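Local coordinates for protein lysyl oxidase (Pichia pastoris, PDB 1W7C) that probably oxidises primary amines, including peptidyl lysine side chains, to aldehydes with a copper ion and a topaquinone cofactor built from its own chain, at residues E339-Y344 with E593-A598; S357-G362 with E611-T616. All blocks are in the same frame, centred on the assembly; numbering follows the deposited sequence.

Contact 1: E339-Y344 with E593-A598; sequences ELIAEY and ETQNWA
Strand residues Glu339, Ile341 and the loop residues Gln595, Trp597 face each other with no backbone pairing between them, the nearest CA atoms, those of Ile341 and Gln595, lying 8.1 Å apart. The contact is a buried strand-to-loop packing in the beta-rich catalytic domain of copper amine oxidases: 339-344 ends the long strand 329-344, whereas residues 593-598 belong to the loop between strands 569-576 and 602-606. Gln595 NE2 donates to Glu339 OE2 over 3.0 Å in a nearly straight bond (163°). The acceptor lies near the Gln595 amide plane, but NE2 meets the carboxylate from above, 48° out of its plane. Ser357 and Ser615 also bond to OE2, so three partners grip that one buried oxygen. The other end of the amide turns to its own loop: Trp597 NE1 donates to Gln595 OE1 at 2.8 Å, in the carbonyl plane, so both polar ends of the amide are bonded and its rotation is fixed. Replacing Gln595 by an alanine would probably cost Glu339 OE2 one of its donors and leave the indole N-H without its acceptor. Next to the polar pair, aliphatic carbons pack against the indole and the amide. Glu339 runs with CG anti to the backbone N (chi1 180°), which brings that methylene 3.5 Å from Trp597 CZ2 at an oblique approach to the ring. Ile341 CG2 lies 3.5 Å from Gln595 CD, the two side chains sliding past each other in opposite directions, and it also touches the six-membered part of the indole. Strand 488-498, which carries the copper ligands His488 and His490, pairs with 339-344 and adds Val491 beside Ile341 and Trp597. Further along the loop, Ala598 CB meets Ile341 CD1 at 3.8 Å.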
# COMPACT_ATOMS: atom_id res chain seq x y z
N GLU A 339 7.04 -19.83 4.54
CA GLU A 339 7.17 -19.82 6.02
C GLU A 339 6.62 -18.52 6.53
O GLU A 339 6.63 -17.50 5.84
CB GLU A 339 8.61 -20.00 6.47
CG GLU A 339 8.91 -20.00 7.96
CD GLU A 339 8.23 -21.12 8.76
OE1 GLU A 339 6.97 -21.12 8.88
OE2 GLU A 339 8.97 -21.98 9.32
N LEU A 340 6.11 -18.59 7.74
CA LEU A 340 5.68 -17.42 8.49
C LEU A 340 6.16 -17.60 9.91
O LEU A 340 5.89 -18.64 10.54
CB LEU A 340 4.16 -17.20 8.52
CG LEU A 340 3.28 -17.35 7.35
CD1 LEU A 340 3.02 -18.82 7.14
CD2 LEU A 340 1.94 -16.59 7.64
N ILE A 341 6.85 -16.60 10.44
CA ILE A 341 7.38 -16.62 11.80
C ILE A 341 6.72 -15.52 12.63
O ILE A 341 6.30 -14.47 12.11
CB ILE A 341 8.93 -16.50 11.88
CG1 ILE A 341 9.39 -15.19 11.25
CG2 ILE A 341 9.53 -17.75 11.23
CD1 ILE A 341 10.89 -14.88 11.53
N ALA A 342 6.65 -15.77 13.92
CA ALA A 342 6.22 -14.77 14.87
C ALA A 342 7.17 -14.83 16.04
O ALA A 342 7.18 -15.83 16.79
CB ALA A 342 4.79 -15.01 15.32
N GLU A 343 8.03 -13.82 16.16
CA GLU A 343 9.13 -13.82 17.07
C GLU A 343 8.95 -12.70 18.11
O GLU A 343 8.95 -11.52 17.74
CB GLU A 343 10.44 -13.61 16.31
CG GLU A 343 11.69 -13.63 17.19
CD GLU A 343 12.95 -13.23 16.48
OE1 GLU A 343 14.02 -13.47 17.08
OE2 GLU A 343 12.87 -12.61 15.40
N TYR A 344 8.81 -13.08 19.36
CA TYR A 344 8.45 -12.15 20.45
C TYR A 344 9.66 -11.70 21.22
O TYR A 344 10.62 -12.47 21.38
CB TYR A 344 7.42 -12.80 21.40
CG TYR A 344 6.07 -12.97 20.75
CD1 TYR A 344 5.87 -13.91 19.75
CD2 TYR A 344 4.97 -12.15 21.09
CE1 TYR A 344 4.67 -14.03 19.11
CE2 TYR A 344 3.78 -12.27 20.43
CZ TYR A 344 3.63 -13.21 19.45
OH TYR A 344 2.43 -13.30 18.81
N GLU A 593 19.54 -21.11 13.74
CA GLU A 593 19.78 -21.45 12.35
C GLU A 593 18.51 -21.84 11.59
O GLU A 593 18.60 -22.22 10.43
CB GLU A 593 20.79 -22.60 12.24
CG GLU A 593 22.13 -22.35 12.89
CD GLU A 593 22.99 -21.27 12.25
OE1 GLU A 593 23.96 -20.83 12.92
OE2 GLU A 593 22.69 -20.84 11.11
N THR A 594 17.35 -21.75 12.25
CA THR A 594 16.13 -22.32 11.72
C THR A 594 15.36 -21.44 10.75
O THR A 594 14.45 -21.94 10.08
CB THR A 594 15.20 -22.67 12.85
OG1 THR A 594 15.01 -21.51 13.67
CG2 THR A 594 15.76 -23.78 13.76
N GLN A 595 15.67 -20.15 10.68
CA GLN A 595 14.88 -19.15 9.95
C GLN A 595 15.80 -18.09 9.36
O GLN A 595 15.50 -16.89 9.41
CB GLN A 595 13.84 -18.51 10.86
CG GLN A 595 12.93 -19.48 11.56
CD GLN A 595 12.00 -20.23 10.65
OE1 GLN A 595 11.98 -20.01 9.43
NE2 GLN A 595 11.13 -21.07 11.25
N ASN A 596 16.91 -18.52 8.74
CA ASN A 596 17.96 -17.59 8.32
C ASN A 596 17.64 -16.71 7.10
O ASN A 596 18.38 -15.82 6.78
CB ASN A 596 19.25 -18.35 8.11
CG ASN A 596 19.90 -18.81 9.39
OD1 ASN A 596 19.75 -18.17 10.44
ND2 ASN A 596 20.73 -19.87 9.28
N TRP A 597 16.51 -16.97 6.45
CA TRP A 597 15.98 -16.15 5.37
C TRP A 597 15.37 -14.84 5.84
O TRP A 597 15.14 -13.96 5.02
CB TRP A 597 14.87 -16.95 4.63
CG TRP A 597 13.79 -17.44 5.53
CD1 TRP A 597 13.79 -18.63 6.18
CD2 TRP A 597 12.71 -16.69 6.04
NE1 TRP A 597 12.73 -18.69 7.04
CE2 TRP A 597 12.04 -17.50 6.96
CE3 TRP A 597 12.17 -15.43 5.75
CZ2 TRP A 597 10.89 -17.08 7.63
CZ3 TRP A 597 11.00 -15.03 6.40
CH2 TRP A 597 10.38 -15.86 7.32
N ALA A 598 15.11 -14.70 7.15
CA ALA A 598 14.25 -13.62 7.65
C ALA A 598 15.00 -12.34 8.05
O ALA A 598 14.41 -11.43 8.59
CB ALA A 598 13.40 -14.12 8.79

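Contact 2: S357-G362 with E611-T616; sequences SDISYG and ELRSST. With IMD (imidazole), chain P.
This is a buried van der Waals contact of one aliphatic side chain with a polar loop, with one water bridge, joining the short helix 358-361 to the loop between strands 602-606 and 642-654 in the catalytic domain. One methyl carries most of it: Ile359 CD1 presses on the backbone of the loop, 3.4 Å from Thr616 C, and lies 3.9 Å from Ser615 OG. Chi1 of 72° sets CG1 between the backbone N and the carbonyl carbon, with CD1 extended beyond it to the edge of the Arg613 guanidinium, near its plane. Arg613 is steadied there by its NE bond to Ser615 O (2.9 Å) and by a salt bridge to Asp316. The water donates to both Ser357 OG and Thr616 O, each at 2.7 Å, linking the helix N-cap to the loop; Ser357 OG also bonds to Glu339 OE2, and its capping bond from Ser360 N is weak. Next to Ile359, the predicted proton acceptor Asp358 receives at OD1 a bond from N3 of an imidazole, probably from the crystallisation liquor, at 2.9 Å. The helix directly follows strand 355-357, which pairs with strand 329-344; Gln338 and Glu339 of the latter bond to Ser614 and Ser615 of the loop.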
# COMPACT_ATOMS: atom_id res chain seq x y z
N SER A 357 7.23 -21.12 14.20
CA SER A 357 7.21 -21.47 12.79
C SER A 357 5.81 -21.94 12.45
O SER A 357 5.38 -23.01 12.85
CB SER A 357 8.16 -22.63 12.55
OG SER A 357 7.88 -23.29 11.31
N ASP A 358 5.06 -21.14 11.70
CA ASP A 358 3.68 -21.48 11.46
C ASP A 358 3.51 -22.66 10.51
O ASP A 358 2.52 -23.38 10.61
CB ASP A 358 2.90 -20.25 11.01
CG ASP A 358 2.47 -19.40 12.16
OD1 ASP A 358 2.48 -19.87 13.32
OD2 ASP A 358 2.14 -18.23 12.00
N ILE A 359 4.52 -22.95 9.68
CA ILE A 359 4.40 -24.16 8.86
C ILE A 359 4.61 -25.44 9.67
O ILE A 359 4.15 -26.49 9.26
CB ILE A 359 5.32 -24.15 7.59
CG1 ILE A 359 6.81 -24.35 7.92
CG2 ILE A 359 5.02 -22.93 6.74
CD1 ILE A 359 7.65 -24.53 6.67
N SER A 360 5.30 -25.36 10.82
CA SER A 360 5.36 -26.52 11.70
C SER A 360 3.96 -26.89 12.20
O SER A 360 3.63 -28.07 12.26
CB SER A 360 6.32 -26.33 12.86
OG SER A 360 5.85 -25.47 13.88
N TYR A 361 3.15 -25.91 12.55
CA TYR A 361 1.77 -26.14 12.97
C TYR A 361 0.89 -26.50 11.78
O TYR A 361 -0.06 -27.25 11.92
CB TYR A 361 1.21 -24.90 13.68
CG TYR A 361 1.90 -24.65 14.99
CD1 TYR A 361 2.96 -23.77 15.08
CD2 TYR A 361 1.53 -25.35 16.11
CE1 TYR A 361 3.62 -23.58 16.29
CE2 TYR A 361 2.17 -25.17 17.32
CZ TYR A 361 3.22 -24.28 17.41
OH TYR A 361 3.92 -24.08 18.57
N GLY A 362 1.19 -25.92 10.63
CA GLY A 362 0.44 -26.09 9.40
C GLY A 362 -0.35 -24.83 9.09
O GLY A 362 -1.14 -24.38 9.92
N GLU A 611 17.02 -27.06 -3.61
CA GLU A 611 16.69 -25.86 -2.84
C GLU A 611 15.23 -25.53 -3.13
O GLU A 611 14.85 -24.46 -3.62
CB GLU A 611 17.69 -24.75 -3.11
CG GLU A 611 19.10 -25.21 -2.75
CD GLU A 611 20.18 -24.18 -2.96
OE1 GLU A 611 19.91 -23.07 -3.47
OE2 GLU A 611 21.35 -24.49 -2.61
N LEU A 612 14.40 -26.52 -2.80
CA LEU A 612 12.99 -26.53 -2.99
C LEU A 612 12.30 -25.49 -2.13
O LEU A 612 11.36 -24.82 -2.58
CB LEU A 612 12.49 -27.92 -2.63
CG LEU A 612 10.97 -28.09 -2.56
CD1 LEU A 612 10.35 -27.86 -3.91
CD2 LEU A 612 10.65 -29.48 -2.01
N ARG A 613 12.78 -25.38 -0.90
CA ARG A 613 12.02 -24.67 0.14
C ARG A 613 12.97 -24.06 1.17
O ARG A 613 14.01 -24.63 1.48
CB ARG A 613 11.04 -25.64 0.82
CG ARG A 613 11.69 -26.89 1.43
CD ARG A 613 10.64 -27.94 1.82
NE ARG A 613 9.66 -27.37 2.72
CZ ARG A 613 8.45 -27.81 2.93
NH1 ARG A 613 8.08 -28.94 2.35
NH2 ARG A 613 7.64 -27.14 3.72
N SER A 614 12.59 -22.88 1.68
CA SER A 614 13.45 -22.13 2.58
C SER A 614 13.30 -22.51 4.06
O SER A 614 14.10 -22.05 4.86
CB SER A 614 13.19 -20.65 2.40
OG SER A 614 11.82 -20.40 2.59
N SER A 615 12.24 -23.23 4.40
CA SER A 615 12.01 -23.79 5.72
C SER A 615 11.31 -25.10 5.54
O SER A 615 10.96 -25.46 4.40
CB SER A 615 11.17 -22.84 6.58
OG SER A 615 11.12 -23.29 7.93
N THR A 616 11.11 -25.83 6.63
CA THR A 616 10.32 -27.07 6.62
C THR A 616 9.49 -27.12 7.87
O THR A 616 9.78 -26.41 8.83
CB THR A 616 11.25 -28.34 6.59
OG1 THR A 616 11.81 -28.56 7.88
CG2 THR A 616 12.36 -28.23 5.58
N1 IMD P . -0.23 -19.07 17.46
C2 IMD P . 0.21 -18.83 16.20
N3 IMD P . 1.10 -19.82 15.91
C4 IMD P . 1.20 -20.66 16.95
C5 IMD P . 0.36 -20.19 17.94
O HOH W 1 9.41 -25.55 11.38

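How the contacts relate
Contacts 1 and 2 are both buried in the catalytic domain, their centres about 10 Å apart, and their segments alternate along the chain. They meet at Glu339: its OE2 lies 2.6 Å from Ser357 OG and 2.9 Å from Ser615 OG, probable hydrogen bonds that tie strand 329-344 to both sides of contact 2, while OE1 accepts from Ile359 N, so Glu339 of contact 1 probably helps to place the helix that carries Asp358. Contact 1 combines a direct amide-carboxylate bond with strand side chains packed against an indole and an alanine of the loop; contact 2 has no direct hydrogen bond between its segments, relying on one isoleucine and a water.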